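Local coordinates for phenol hydroxylase component phL (Pseudomonas stutzeri, PDB 3U52), which is probably the beta subunit of a multicomponent phenol hydroxylase, packing against the diiron-bearing subunit rather than carrying the metal centre itself, at residues D[151-156]-D[261-266]; D[21-26]-D[67-72]. All coordinates share one frame; numbering follows the deposited sequence.

Overall arrangement
The two contacts follow one another along the chain: contact 2 ties residues 21-26 to residues 67-72 before contact 1 joins residues 151-156 to residues 261-266. Their centres lie about 19 Å apart and their nearest atoms about 6 Å, without touching. Contact 1 is buried, about 7 Å from the centre of this all-helical chain, and is made by side chains of two long helices. Contact 2 is near the surface, about 26 Å from that centre, where a short N-terminal helix meets a loop. A bound xenon, in the pocket of Tyr227, Asp232 and Tyr257, marks another region of the helical body; the side chain of Thr156 is about 14 Å from a xenon.

Contact 1: residues D[151-156]-D[261-266]; sequences QMHIYT and LRWTNA
Trp263 reaches across from helix 251-274 and fits its indole against three side chains on one side of helix 147-175, Met152 and His153 and, a turn later, Thr156. With CG between its backbone N and carbonyl carbon (chi1 72°), the indole extends toward that helix. Met152 SD is 3.7 Å from Trp263 CE3 and lies obliquely to the six-membered ring, a Met-aromatic contact. Met152 CB sits over the face of that ring, 4.3 Å from its centroid, as a CH-pi partner, while CG2 of Thr264 covers the opposite face. The aromatic pair is T-shaped: the outer edge of the indole points at a face of the His153 imidazole, with planes 82° apart and His153 NE2 3.9 Å from Trp263 CH2. Hydrogen bonds at both nitrogens, NE2 with Thr215 OG1 and ND1 with the Val149 carbonyl, fix the imidazole's rotation. Thr156 CB packs 3.7 Å from Trp263 CZ2. The Thr156 hydroxyl is hydrogen-bonded to a water 2.7 Å from OG1; the same water accepts the N-H of Trp263 NE1 at 3.1 Å in the indole plane, satisfying it. This is an interhelical core contact of the hydroxylase's helical bundle, the indole spanning helices whose local axes run at 144°, 11.8 Å apart. Asn137 of helix 126-143 touches His153 and Thr156; on helix 211-240, Asn219 touches His153 and Ile220 touches Thr264.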
ATOM      1  N   GLN D 151      26.073  -1.441  -3.399  1.00 18.48           N
ATOM      2  CA  GLN D 151      24.922  -0.844  -2.710  1.00 18.33           C
ATOM      3  C   GLN D 151      25.263  -0.543  -1.252  1.00 17.21           C
ATOM      4  O   GLN D 151      24.830   0.437  -0.731  1.00 16.11           O
ATOM      5  CB  GLN D 151      23.640  -1.658  -2.874  1.00 19.96           C
ATOM      6  CG  GLN D 151      23.512  -2.848  -1.982  1.00 20.91           C
ATOM      7  CD  GLN D 151      22.150  -3.569  -2.171  1.00 22.22           C
ATOM      8  OE1 GLN D 151      22.081  -4.806  -2.197  1.00 22.70           O
ATOM      9  NE2 GLN D 151      21.094  -2.795  -2.265  1.00 19.18           N
ATOM     10  N   MET D 152      26.065  -1.369  -0.594  1.00 17.55           N
ATOM     11  CA  MET D 152      26.377  -1.097   0.829  1.00 18.28           C
ATOM     12  C   MET D 152      27.179   0.171   0.948  1.00 18.32           C
ATOM     13  O   MET D 152      27.068   0.919   1.903  1.00 19.70           O
ATOM     14  CB  MET D 152      27.161  -2.270   1.412  1.00 18.88           C
ATOM     15  CG  MET D 152      26.324  -3.555   1.578  1.00 23.79           C
ATOM     16  SD  MET D 152      27.206  -4.775   2.633  1.00 29.13           S
ATOM     17  CE  MET D 152      28.646  -5.257   1.697  1.00 32.00           C
ATOM     18  N   HIS D 153      28.005   0.446  -0.056  1.00 18.05           N
ATOM     19  CA  HIS D 153      28.753   1.715  -0.074  1.00 19.11           C
ATOM     20  C   HIS D 153      27.968   2.996  -0.438  1.00 17.89           C
ATOM     21  O   HIS D 153      28.213   4.042   0.157  1.00 16.91           O
ATOM     22  CB  HIS D 153      30.030   1.548  -0.921  1.00 19.37           C
ATOM     23  CG  HIS D 153      30.998   0.616  -0.294  1.00 19.65           C
ATOM     24  ND1 HIS D 153      30.968  -0.741  -0.514  1.00 21.20           N
ATOM     25  CD2 HIS D 153      32.009   0.837   0.582  1.00 19.71           C
ATOM     26  CE1 HIS D 153      31.924  -1.319   0.192  1.00 17.21           C
ATOM     27  NE2 HIS D 153      32.575  -0.386   0.856  1.00 20.55           N
ATOM     28  N   ILE D 154      27.008   2.932  -1.364  1.00 18.33           N
ATOM     29  CA  ILE D 154      26.192   4.112  -1.590  1.00 19.32           C
ATOM     30  C   ILE D 154      25.311   4.410  -0.347  1.00 19.30           C
ATOM     31  O   ILE D 154      25.166   5.567   0.026  1.00 20.61           O
ATOM     32  CB  ILE D 154      25.331   4.086  -2.896  1.00 19.01           C
ATOM     33  CG1 ILE D 154      24.735   5.474  -3.159  1.00 24.38           C
ATOM     34  CG2 ILE D 154      24.159   3.099  -2.784  1.00 20.21           C
ATOM     35  CD1 ILE D 154      25.439   6.332  -4.161  1.00 32.18           C
ATOM     36  N   TYR D 155      24.741   3.381   0.283  1.00 20.05           N
ATOM     37  CA  TYR D 155      23.928   3.585   1.507  1.00 19.57           C
ATOM     38  C   TYR D 155      24.777   4.257   2.604  1.00 19.98           C
ATOM     39  O   TYR D 155      24.373   5.248   3.210  1.00 19.61           O
ATOM     40  CB  TYR D 155      23.380   2.237   2.022  1.00 19.95           C
ATOM     41  CG  TYR D 155      22.414   1.557   1.060  1.00 18.66           C
ATOM     42  CD1 TYR D 155      22.222   0.184   1.088  1.00 21.58           C
ATOM     43  CD2 TYR D 155      21.662   2.316   0.131  1.00 21.05           C
ATOM     44  CE1 TYR D 155      21.336  -0.440   0.183  1.00 16.69           C
ATOM     45  CE2 TYR D 155      20.776   1.697  -0.763  1.00 20.58           C
ATOM     46  CZ  TYR D 155      20.629   0.323  -0.696  1.00 18.78           C
ATOM     47  OH  TYR D 155      19.831  -0.337  -1.580  1.00 22.42           O
ATOM     48  N   THR D 156      25.971   3.740   2.824  1.00 20.01           N
ATOM     49  CA  THR D 156      26.833   4.311   3.865  1.00 19.71           C
ATOM     50  C   THR D 156      27.306   5.750   3.513  1.00 19.47           C
ATOM     51  O   THR D 156      27.354   6.619   4.397  1.00 19.14           O
ATOM     52  CB  THR D 156      27.950   3.303   4.328  1.00 19.04           C
ATOM     53  OG1 THR D 156      28.294   3.563   5.713  1.00 21.24           O
ATOM     54  CG2 THR D 156      29.162   3.418   3.501  1.00 20.77           C
ATOM     55  N   LEU D 261      28.745  -1.815  11.987  1.00 23.94           N
ATOM     56  CA  LEU D 261      29.572  -2.953  12.361  1.00 23.89           C
ATOM     57  C   LEU D 261      29.065  -4.269  11.770  1.00 23.93           C
ATOM     58  O   LEU D 261      29.859  -5.141  11.414  1.00 25.06           O
ATOM     59  CB  LEU D 261      29.671  -3.006  13.876  1.00 24.25           C
ATOM     60  CG  LEU D 261      30.801  -2.440  14.753  1.00 26.26           C
ATOM     61  CD1 LEU D 261      31.654  -1.361  14.152  1.00 24.75           C
ATOM     62  CD2 LEU D 261      30.231  -2.028  16.101  1.00 26.14           C
ATOM     63  N   ARG D 262      27.753  -4.428  11.598  1.00 25.41           N
ATOM     64  CA  ARG D 262      27.252  -5.676  11.011  1.00 24.95           C
ATOM     65  C   ARG D 262      27.812  -5.925   9.617  1.00 25.57           C
ATOM     66  O   ARG D 262      28.376  -6.991   9.358  1.00 26.85           O
ATOM     67  CB  ARG D 262      25.713  -5.723  11.018  1.00 25.22           C
ATOM     68  CG  ARG D 262      25.134  -5.714  12.452  1.00 26.49           C
ATOM     69  CD  ARG D 262      23.653  -5.972  12.419  1.00 28.83           C
ATOM     70  NE  ARG D 262      23.348  -7.341  12.009  1.00 33.42           N
ATOM     71  CZ  ARG D 262      22.141  -7.731  11.608  1.00 35.40           C
ATOM     72  NH1 ARG D 262      21.152  -6.842  11.545  1.00 34.71           N
ATOM     73  NH2 ARG D 262      21.928  -8.988  11.251  1.00 35.53           N
ATOM     74  N   TRP D 263      27.702  -4.955   8.716  1.00 23.89           N
ATOM     75  CA  TRP D 263      28.095  -5.243   7.355  1.00 22.20           C
ATOM     76  C   TRP D 263      29.599  -5.101   7.166  1.00 21.77           C
ATOM     77  O   TRP D 263      30.155  -5.828   6.365  1.00 20.67           O
ATOM     78  CB  TRP D 263      27.326  -4.380   6.353  1.00 22.75           C
ATOM     79  CG  TRP D 263      27.707  -2.912   6.301  1.00 21.66           C
ATOM     80  CD1 TRP D 263      27.111  -1.885   6.995  1.00 22.16           C
ATOM     81  CD2 TRP D 263      28.707  -2.292   5.461  1.00 22.77           C
ATOM     82  NE1 TRP D 263      27.704  -0.697   6.681  1.00 21.42           N
ATOM     83  CE2 TRP D 263      28.680  -0.905   5.741  1.00 23.14           C
ATOM     84  CE3 TRP D 263      29.635  -2.778   4.515  1.00 23.55           C
ATOM     85  CZ2 TRP D 263      29.549   0.016   5.093  1.00 22.59           C
ATOM     86  CZ3 TRP D 263      30.487  -1.883   3.876  1.00 21.02           C
ATOM     87  CH2 TRP D 263      30.449  -0.502   4.174  1.00 22.55           C
ATOM     88  N   THR D 264      30.249  -4.148   7.857  1.00 20.74           N
ATOM     89  CA  THR D 264      31.690  -3.995   7.689  1.00 21.73           C
ATOM     90  C   THR D 264      32.455  -5.188   8.251  1.00 22.85           C
ATOM     91  O   THR D 264      33.380  -5.666   7.611  1.00 23.22           O
ATOM     92  CB  THR D 264      32.267  -2.696   8.251  1.00 21.57           C
ATOM     93  OG1 THR D 264      32.093  -2.665   9.658  1.00 21.91           O
ATOM     94  CG2 THR D 264      31.623  -1.446   7.626  1.00 22.17           C
ATOM     95  N   ASN D 265      32.068  -5.712   9.413  1.00 23.64           N
ATOM     96  CA  ASN D 265      32.606  -7.019   9.864  1.00 24.90           C
ATOM     97  C   ASN D 265      32.300  -8.217   8.937  1.00 25.52           C
ATOM     98  O   ASN D 265      33.182  -9.047   8.723  1.00 25.83           O
ATOM     99  CB  ASN D 265      32.139  -7.355  11.281  1.00 25.55           C
ATOM    100  CG  ASN D 265      32.757  -6.461  12.338  1.00 27.74           C
ATOM    101  OD1 ASN D 265      33.752  -5.788  12.086  1.00 28.74           O
ATOM    102  ND2 ASN D 265      32.181  -6.473  13.547  1.00 27.07           N
ATOM    103  N   ALA D 266      31.082  -8.348   8.402  1.00 25.68           N
ATOM    104  CA  ALA D 266      30.807  -9.434   7.440  1.00 26.51           C
ATOM    105  C   ALA D 266      31.679  -9.313   6.156  1.00 27.42           C
ATOM    106  O   ALA D 266      32.159 -10.331   5.630  1.00 27.82           O
ATOM    107  CB  ALA D 266      29.358  -9.502   7.084  1.00 27.16           C
TER
HETATM  108  O   HOH W   1      26.665   2.109   7.277  1.00 26.21           O

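Contact 2: residues D[21-26]-D[67-72]; sequences ARRFGD and MEDWCA
Arg23 extends toward Asp69 with CG anti to its own backbone nitrogen (chi1 -170°) and then bends at chi3, which turns the guanidinium to the loop; the carboxyl carbon of Asp69 is likewise anti to N and comes from the opposite direction. The salt bridge rests on one hydrogen bond: Arg23 NH1 donates to Asp69 OD2 at 2.9 Å, with an N-H...O angle of 156°. The acceptor lies close to the guanidinium plane and offers its syn lone pair, although the two flat groups are twisted 47° apart. Asp69 OD1 accepts Cys71 N, two residues on, in a weak bond of 3.2 Å that resembles an Asx turn just ahead of the 3-10 segment 70-72. One carboxylate oxygen therefore faces the loop's own backbone and the other the arginine, and the bridge joins the loop that leads to helix 81-105 to the end of helix 18-24. Cys71 CB lies over one face of the guanidinium, 3.4 Å from Arg23 NH1, and Cys71 SG is 3.6 Å from Arg23 NH2. Arg23 NE makes a second salt bridge, to Asp38 OD2, and Tyr37 touches both Arg23 and Cys71.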
ATOM      1  N   ALA D  21      18.230 -18.437  -9.564  1.00 24.22           N
ATOM      2  CA  ALA D  21      18.054 -19.869  -9.390  1.00 24.79           C
ATOM      3  C   ALA D  21      19.378 -20.601  -9.505  1.00 26.33           C
ATOM      4  O   ALA D  21      19.597 -21.599  -8.804  1.00 26.64           O
ATOM      5  CB  ALA D  21      17.088 -20.388 -10.424  1.00 24.09           C
ATOM      6  N   ARG D  22      20.260 -20.113 -10.390  1.00 25.74           N
ATOM      7  CA  ARG D  22      21.647 -20.611 -10.453  1.00 27.31           C
ATOM      8  C   ARG D  22      22.395 -20.500  -9.143  1.00 27.59           C
ATOM      9  O   ARG D  22      23.112 -21.414  -8.754  1.00 29.25           O
ATOM     10  CB  ARG D  22      22.443 -19.888 -11.535  1.00 25.74           C
ATOM     11  CG  ARG D  22      22.507 -20.605 -12.790  1.00 27.25           C
ATOM     12  CD  ARG D  22      23.081 -19.688 -13.846  1.00 31.95           C
ATOM     13  NE  ARG D  22      22.028 -19.440 -14.785  1.00 32.99           N
ATOM     14  CZ  ARG D  22      21.654 -18.284 -15.300  1.00 28.78           C
ATOM     15  NH1 ARG D  22      22.241 -17.110 -15.058  1.00 29.59           N
ATOM     16  NH2 ARG D  22      20.655 -18.360 -16.121  1.00 28.40           N
ATOM     17  N   ARG D  23      22.244 -19.376  -8.472  1.00 28.85           N
ATOM     18  CA  ARG D  23      22.965 -19.090  -7.238  1.00 29.27           C
ATOM     19  C   ARG D  23      22.299 -19.727  -6.000  1.00 30.45           C
ATOM     20  O   ARG D  23      22.997 -20.224  -5.108  1.00 31.42           O
ATOM     21  CB  ARG D  23      23.044 -17.570  -7.065  1.00 29.48           C
ATOM     22  CG  ARG D  23      23.957 -17.120  -5.965  1.00 29.01           C
ATOM     23  CD  ARG D  23      24.200 -15.616  -6.032  1.00 30.76           C
ATOM     24  NE  ARG D  23      25.051 -15.146  -7.138  1.00 33.59           N
ATOM     25  CZ  ARG D  23      26.384 -15.163  -7.145  1.00 34.16           C
ATOM     26  NH1 ARG D  23      27.075 -15.671  -6.138  1.00 35.43           N
ATOM     27  NH2 ARG D  23      27.033 -14.654  -8.181  1.00 35.70           N
ATOM     28  N   PHE D  24      20.968 -19.721  -5.924  1.00 30.03           N
ATOM     29  CA  PHE D  24      20.314 -20.208  -4.710  1.00 30.90           C
ATOM     30  C   PHE D  24      19.336 -21.361  -4.835  1.00 31.35           C
ATOM     31  O   PHE D  24      18.764 -21.748  -3.822  1.00 31.87           O
ATOM     32  CB  PHE D  24      19.578 -19.073  -4.010  1.00 30.09           C
ATOM     33  CG  PHE D  24      20.431 -17.868  -3.745  1.00 31.03           C
ATOM     34  CD1 PHE D  24      20.411 -16.783  -4.626  1.00 28.50           C
ATOM     35  CD2 PHE D  24      21.210 -17.789  -2.583  1.00 32.82           C
ATOM     36  CE1 PHE D  24      21.171 -15.660  -4.370  1.00 29.05           C
ATOM     37  CE2 PHE D  24      21.976 -16.653  -2.314  1.00 30.76           C
ATOM     38  CZ  PHE D  24      21.965 -15.603  -3.209  1.00 31.28           C
ATOM     39  N   GLY D  25      19.100 -21.874  -6.045  1.00 32.09           N
ATOM     40  CA  GLY D  25      18.140 -22.982  -6.268  1.00 33.42           C
ATOM     41  C   GLY D  25      16.846 -22.495  -6.878  1.00 34.88           C
ATOM     42  O   GLY D  25      16.525 -21.317  -6.731  1.00 34.21           O
ATOM     43  N   ASP D  26      16.083 -23.359  -7.564  1.00 36.33           N
ATOM     44  CA  ASP D  26      14.811 -22.868  -8.127  1.00 38.60           C
ATOM     45  C   ASP D  26      13.801 -23.013  -7.039  1.00 38.07           C
ATOM     46  O   ASP D  26      13.218 -24.087  -6.850  1.00 38.81           O
ATOM     47  CB  ASP D  26      14.337 -23.557  -9.434  1.00 40.41           C
ATOM     48  CG  ASP D  26      13.099 -22.818 -10.123  1.00 44.07           C
ATOM     49  OD1 ASP D  26      13.162 -21.607 -10.557  1.00 44.03           O
ATOM     50  OD2 ASP D  26      12.039 -23.494 -10.264  1.00 49.56           O
ATOM     51  N   MET D  67      38.890 -12.264  -5.228  1.00 29.48           N
ATOM     52  CA  MET D  67      37.807 -13.135  -4.757  1.00 30.15           C
ATOM     53  C   MET D  67      37.330 -14.018  -5.873  1.00 31.53           C
ATOM     54  O   MET D  67      37.032 -13.531  -6.981  1.00 30.79           O
ATOM     55  CB  MET D  67      36.605 -12.338  -4.296  1.00 29.66           C
ATOM     56  CG  MET D  67      36.931 -11.367  -3.194  1.00 29.61           C
ATOM     57  SD  MET D  67      37.161 -12.091  -1.569  1.00 27.55           S
ATOM     58  CE  MET D  67      35.444 -12.451  -1.112  1.00 25.90           C
ATOM     59  N   GLU D  68      37.179 -15.302  -5.559  1.00 32.06           N
ATOM     60  CA  GLU D  68      36.546 -16.231  -6.476  1.00 34.23           C
ATOM     61  C   GLU D  68      35.176 -15.667  -6.848  1.00 34.09           C
ATOM     62  O   GLU D  68      34.777 -15.701  -8.012  1.00 33.93           O
ATOM     63  CB  GLU D  68      36.410 -17.630  -5.858  1.00 35.15           C
ATOM     64  CG  GLU D  68      35.892 -18.696  -6.863  1.00 41.70           C
ATOM     65  CD  GLU D  68      34.796 -19.615  -6.261  1.00 50.47           C
ATOM     66  OE1 GLU D  68      35.096 -20.805  -5.978  1.00 53.36           O
ATOM     67  OE2 GLU D  68      33.635 -19.144  -6.071  1.00 52.98           O
ATOM     68  N   ASP D  69      34.480 -15.091  -5.870  1.00 33.56           N
ATOM     69  CA  ASP D  69      33.103 -14.628  -6.094  1.00 33.61           C
ATOM     70  C   ASP D  69      32.787 -13.416  -5.210  1.00 32.85           C
ATOM     71  O   ASP D  69      32.609 -13.584  -4.029  1.00 32.95           O
ATOM     72  CB  ASP D  69      32.163 -15.802  -5.794  1.00 33.84           C
ATOM     73  CG  ASP D  69      30.728 -15.511  -6.142  1.00 37.98           C
ATOM     74  OD1 ASP D  69      30.419 -14.371  -6.555  1.00 38.16           O
ATOM     75  OD2 ASP D  69      29.896 -16.447  -5.986  1.00 43.11           O
ATOM     76  N   TRP D  70      32.724 -12.201  -5.766  1.00 32.35           N
ATOM     77  CA  TRP D  70      32.477 -11.008  -4.917  1.00 32.61           C
ATOM     78  C   TRP D  70      31.103 -10.974  -4.194  1.00 33.43           C
ATOM     79  O   TRP D  70      30.939 -10.271  -3.192  1.00 33.17           O
ATOM     80  CB  TRP D  70      32.701  -9.709  -5.688  1.00 31.09           C
ATOM     81  CG  TRP D  70      34.108  -9.203  -5.625  1.00 31.84           C
ATOM     82  CD1 TRP D  70      35.028  -9.195  -6.650  1.00 30.10           C
ATOM     83  CD2 TRP D  70      34.772  -8.622  -4.481  1.00 29.14           C
ATOM     84  NE1 TRP D  70      36.219  -8.648  -6.206  1.00 28.42           N
ATOM     85  CE2 TRP D  70      36.092  -8.290  -4.888  1.00 28.66           C
ATOM     86  CE3 TRP D  70      34.386  -8.379  -3.148  1.00 28.02           C
ATOM     87  CZ2 TRP D  70      37.028  -7.716  -4.013  1.00 25.35           C
ATOM     88  CZ3 TRP D  70      35.305  -7.794  -2.280  1.00 30.02           C
ATOM     89  CH2 TRP D  70      36.630  -7.479  -2.721  1.00 27.62           C
ATOM     90  N   CYS D  71      30.114 -11.696  -4.735  1.00 35.19           N
ATOM     91  CA  CYS D  71      28.837 -11.979  -4.029  1.00 37.12           C
ATOM     92  C   CYS D  71      28.941 -12.860  -2.780  1.00 37.34           C
ATOM     93  O   CYS D  71      27.941 -13.052  -2.096  1.00 37.17           O
ATOM     94  CB  CYS D  71      27.831 -12.623  -4.963  1.00 36.62           C
ATOM     95  SG  CYS D  71      27.483 -11.559  -6.301  1.00 43.82           S
ATOM     96  N   ALA D  72      30.125 -13.409  -2.488  1.00 37.23           N
ATOM     97  CA  ALA D  72      30.399 -13.926  -1.151  1.00 37.22           C
ATOM     98  C   ALA D  72      30.209 -12.815  -0.100  1.00 37.59           C
ATOM     99  O   ALA D  72      29.887 -13.092   1.067  1.00 38.63           O
ATOM    100  CB  ALA D  72      31.831 -14.455  -1.057  1.00 37.45           C
TER